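Local coordinates for sulfoquinovosidase (Escherichia coli, PDB 5AEG), which hydrolyses sulfoquinovosyl diacylglycerides and simple sulfoquinovosides, releasing sulfoquinovose for breakdown as a source of carbon and sulfur, at residues Asp230-Leu235 / Pro589-Tyr594. Sequence-based numbering, arbitrary orientation.
Sequences DTYISL and PLFLHY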
ATOM      1  N   ASP A 230       9.852 -23.226   4.494  1.00 26.03           N
ATOM      2  CA  ASP A 230       9.200 -24.409   3.981  1.00 28.04           C
ATOM      3  C   ASP A 230       7.843 -24.165   3.415  1.00 26.74           C
ATOM      4  O   ASP A 230       7.445 -24.876   2.432  1.00 27.62           O
ATOM      5  CB  ASP A 230       9.056 -25.483   5.091  1.00 33.55           C
ATOM      6  CG  ASP A 230      10.412 -26.167   5.394  1.00 44.74           C
ATOM      7  OD1 ASP A 230      11.340 -26.056   4.508  1.00 46.66           O
ATOM      8  OD2 ASP A 230      10.544 -26.746   6.502  1.00 56.25           O
ATOM      9  N   THR A 231       7.187 -23.112   3.919  1.00 25.81           N
ATOM     10  CA  THR A 231       5.857 -22.704   3.409  1.00 26.22           C
ATOM     11  C   THR A 231       5.803 -21.159   3.261  1.00 26.75           C
ATOM     12  O   THR A 231       6.533 -20.437   3.926  1.00 25.07           O
ATOM     13  CB  THR A 231       4.733 -23.078   4.376  1.00 25.03           C
ATOM     14  OG1 THR A 231       4.931 -22.389   5.592  1.00 25.92           O
ATOM     15  CG2 THR A 231       4.700 -24.606   4.682  1.00 30.07           C
ATOM     16  N   TYR A 232       4.897 -20.702   2.433  1.00 25.67           N
ATOM     17  CA  TYR A 232       4.676 -19.210   2.320  1.00 23.14           C
ATOM     18  C   TYR A 232       4.227 -18.618   3.591  1.00 23.37           C
ATOM     19  O   TYR A 232       4.644 -17.500   3.948  1.00 23.62           O
ATOM     20  CB  TYR A 232       3.693 -18.842   1.135  1.00 23.56           C
ATOM     21  CG  TYR A 232       4.286 -19.252  -0.142  1.00 24.07           C
ATOM     22  CD1 TYR A 232       5.363 -18.533  -0.703  1.00 24.72           C
ATOM     23  CD2 TYR A 232       3.836 -20.365  -0.807  1.00 23.05           C
ATOM     24  CE1 TYR A 232       5.988 -18.966  -1.872  1.00 22.71           C
ATOM     25  CE2 TYR A 232       4.436 -20.794  -1.964  1.00 21.76           C
ATOM     26  CZ  TYR A 232       5.511 -20.085  -2.501  1.00 25.78           C
ATOM     27  OH  TYR A 232       6.108 -20.575  -3.616  1.00 26.14           O
ATOM     28  N   ILE A 233       3.327 -19.316   4.309  1.00 22.65           N
ATOM     29  CA  ILE A 233       2.889 -18.836   5.582  1.00 23.64           C
ATOM     30  C   ILE A 233       4.046 -18.605   6.568  1.00 24.76           C
ATOM     31  O   ILE A 233       4.097 -17.582   7.292  1.00 23.22           O
ATOM     32  CB  ILE A 233       1.807 -19.809   6.165  1.00 28.00           C
ATOM     33  CG1 ILE A 233       0.500 -19.603   5.396  1.00 28.81           C
ATOM     34  CG2 ILE A 233       1.622 -19.614   7.642  1.00 30.45           C
ATOM     35  CD1 ILE A 233      -0.535 -20.637   5.707  1.00 34.57           C
ATOM     36  N   SER A 234       4.971 -19.576   6.616  1.00 22.67           N
ATOM     37  CA  SER A 234       6.165 -19.426   7.456  1.00 22.53           C
ATOM     38  C   SER A 234       7.045 -18.256   6.938  1.00 21.69           C
ATOM     39  O   SER A 234       7.607 -17.515   7.688  1.00 25.42           O
ATOM     40  CB  SER A 234       7.000 -20.759   7.465  1.00 23.89           C
ATOM     41  OG  SER A 234       8.115 -20.528   8.284  1.00 28.35           O
ATOM     42  N   LEU A 235       7.156 -18.186   5.626  1.00 22.90           N
ATOM     43  CA  LEU A 235       7.935 -17.118   5.007  1.00 25.02           C
ATOM     44  C   LEU A 235       7.426 -15.730   5.441  1.00 23.58           C
ATOM     45  O   LEU A 235       8.220 -14.873   5.819  1.00 24.50           O
ATOM     46  CB  LEU A 235       8.006 -17.327   3.522  1.00 23.76           C
ATOM     47  CG  LEU A 235       9.025 -16.422   2.835  1.00 28.12           C
ATOM     48  CD1 LEU A 235      10.452 -16.800   3.265  1.00 26.22           C
ATOM     49  CD2 LEU A 235       8.870 -16.498   1.346  1.00 24.78           C
ATOM     50  N   PRO A 589      -3.443 -14.602  -0.861  1.00 18.17           N
ATOM     51  CA  PRO A 589      -3.263 -15.245  -2.131  1.00 18.67           C
ATOM     52  C   PRO A 589      -3.677 -16.732  -1.961  1.00 18.58           C
ATOM     53  O   PRO A 589      -3.405 -17.268  -0.892  1.00 21.09           O
ATOM     54  CB  PRO A 589      -1.746 -15.124  -2.371  1.00 20.71           C
ATOM     55  CG  PRO A 589      -1.330 -13.955  -1.532  1.00 20.57           C
ATOM     56  CD  PRO A 589      -2.188 -14.031  -0.334  1.00 20.11           C
ATOM     57  N   LEU A 590      -4.352 -17.305  -2.938  1.00 19.77           N
ATOM     58  CA  LEU A 590      -4.859 -18.718  -2.784  1.00 21.78           C
ATOM     59  C   LEU A 590      -3.683 -19.730  -2.529  1.00 23.85           C
ATOM     60  O   LEU A 590      -3.870 -20.740  -1.818  1.00 28.00           O
ATOM     61  CB  LEU A 590      -5.617 -19.160  -3.955  1.00 22.65           C
ATOM     62  CG  LEU A 590      -7.147 -18.924  -3.908  1.00 23.25           C
ATOM     63  CD1 LEU A 590      -7.584 -17.449  -3.871  1.00 21.39           C
ATOM     64  CD2 LEU A 590      -7.845 -19.630  -5.031  1.00 22.07           C
ATOM     65  N   PHE A 591      -2.493 -19.404  -3.021  1.00 22.93           N
ATOM     66  CA  PHE A 591      -1.346 -20.315  -2.900  1.00 19.92           C
ATOM     67  C   PHE A 591      -0.816 -20.347  -1.487  1.00 21.90           C
ATOM     68  O   PHE A 591      -0.089 -21.249  -1.185  1.00 24.70           O
ATOM     69  CB  PHE A 591      -0.294 -20.069  -3.975  1.00 20.39           C
ATOM     70  CG  PHE A 591       0.304 -18.687  -3.954  1.00 19.00           C
ATOM     71  CD1 PHE A 591       1.191 -18.316  -2.978  1.00 22.96           C
ATOM     72  CD2 PHE A 591      -0.048 -17.799  -4.900  1.00 20.79           C
ATOM     73  CE1 PHE A 591       1.775 -17.038  -2.998  1.00 25.15           C
ATOM     74  CE2 PHE A 591       0.484 -16.512  -4.911  1.00 22.10           C
ATOM     75  CZ  PHE A 591       1.413 -16.152  -3.987  1.00 19.68           C
ATOM     76  N   LEU A 592      -1.235 -19.457  -0.571  1.00 20.43           N
ATOM     77  CA  LEU A 592      -0.879 -19.613   0.813  1.00 20.74           C
ATOM     78  C   LEU A 592      -1.464 -20.931   1.402  1.00 23.93           C
ATOM     79  O   LEU A 592      -0.854 -21.515   2.345  1.00 23.44           O
ATOM     80  CB  LEU A 592      -1.320 -18.506   1.709  1.00 24.77           C
ATOM     81  CG  LEU A 592      -0.743 -17.097   1.524  1.00 28.43           C
ATOM     82  CD1 LEU A 592      -1.053 -16.206   2.696  1.00 27.02           C
ATOM     83  CD2 LEU A 592       0.711 -17.123   1.188  1.00 27.93           C
ATOM     84  N   HIS A 593      -2.619 -21.337   0.885  1.00 24.43           N
ATOM     85  CA  HIS A 593      -3.318 -22.535   1.413  1.00 24.44           C
ATOM     86  C   HIS A 593      -3.444 -23.655   0.438  1.00 24.21           C
ATOM     87  O   HIS A 593      -3.880 -24.713   0.856  1.00 25.56           O
ATOM     88  CB  HIS A 593      -4.672 -22.169   2.016  1.00 25.10           C
ATOM     89  CG  HIS A 593      -4.571 -21.270   3.162  1.00 25.18           C
ATOM     90  ND1 HIS A 593      -3.895 -21.615   4.332  1.00 25.45           N
ATOM     91  CD2 HIS A 593      -4.989 -19.977   3.328  1.00 24.15           C
ATOM     92  CE1 HIS A 593      -3.940 -20.595   5.171  1.00 27.11           C
ATOM     93  NE2 HIS A 593      -4.609 -19.596   4.586  1.00 24.40           N
ATOM     94  N   TYR A 594      -3.163 -23.451  -0.856  1.00 21.06           N
ATOM     95  CA  TYR A 594      -3.304 -24.431  -1.949  1.00 21.23           C
ATOM     96  C   TYR A 594      -1.962 -24.421  -2.690  1.00 21.21           C
ATOM     97  O   TYR A 594      -1.900 -24.250  -3.862  1.00 22.41           O
ATOM     98  CB  TYR A 594      -4.542 -24.131  -2.889  1.00 23.56           C
ATOM     99  CG  TYR A 594      -5.801 -24.162  -2.070  1.00 22.73           C
ATOM    100  CD1 TYR A 594      -6.481 -25.383  -1.846  1.00 23.35           C
ATOM    101  CD2 TYR A 594      -6.264 -23.033  -1.407  1.00 21.33           C
ATOM    102  CE1 TYR A 594      -7.570 -25.452  -0.957  1.00 25.72           C
ATOM    103  CE2 TYR A 594      -7.400 -23.072  -0.564  1.00 21.91           C
ATOM    104  CZ  TYR A 594      -8.088 -24.273  -0.384  1.00 24.74           C
ATOM    105  OH  TYR A 594      -9.125 -24.403   0.507  1.00 23.66           O
TER
HETATM  106  O   HOH W   1       1.726 -21.639   2.906  1.00 23.73           O
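Phe591 turns the edge of its ring toward a face of the Tyr232 ring, a T-shaped pair with centroids 5.3 Å apart and planes at 70°. The leading atom is Phe591 CD1, which comes over the rim of the tyrosine face, 4.0 Å from Tyr232 CD2. Phe591 can reach there because its CG is lodged between the backbone N and the carbonyl carbon (chi1 61°), while Pro589 CB lies over one face of its ring. Right beside this pair the methyl Leu592 CD2 lies against the base of the tyrosine side chain, 3.4 Å from Tyr232 CB. Tyr232, Phe591 and Leu592 are all buried and make up the close-packed part of the contact.

The more solvent-facing side belongs to the partly exposed Ile233 and His593. Here the isoleucine reaches across on an extended chain (chi2 170°), and its terminal CD1 rests 3.4 Å from His593 CE1, the two side chains crossing at about a right angle. What sets this side apart is exposure and a bridging water, not longer contacts. That imidazole takes its polar partner elsewhere, NE2 being hydrogen-bonded to Arg588. No direct hydrogen bond joins the segments; the water fills that role, accepting from Ile233 N at 3.2 Å and donating to Leu592 O at 2.6 Å. The bridge thus uses a backbone N-H of the helix's first turn. Thr231 is the N-cap of this helix, its OG1 accepting from Ser234 N at 3.0 Å. Glu595, just past the second segment, takes the neighbouring amide, Tyr232 N.

In the fold, the start of helix 232-243, which follows strand 221-228 of the N-terminal β-rich region, here meets a turn of the GH31 C-terminal domain between strands 587-588 and 607-609. Tyr601 stacks on Phe591, Met495 of helix 486-495 touches the Phe591 side chain, and Leu608 of strand 607-609 packs against His593.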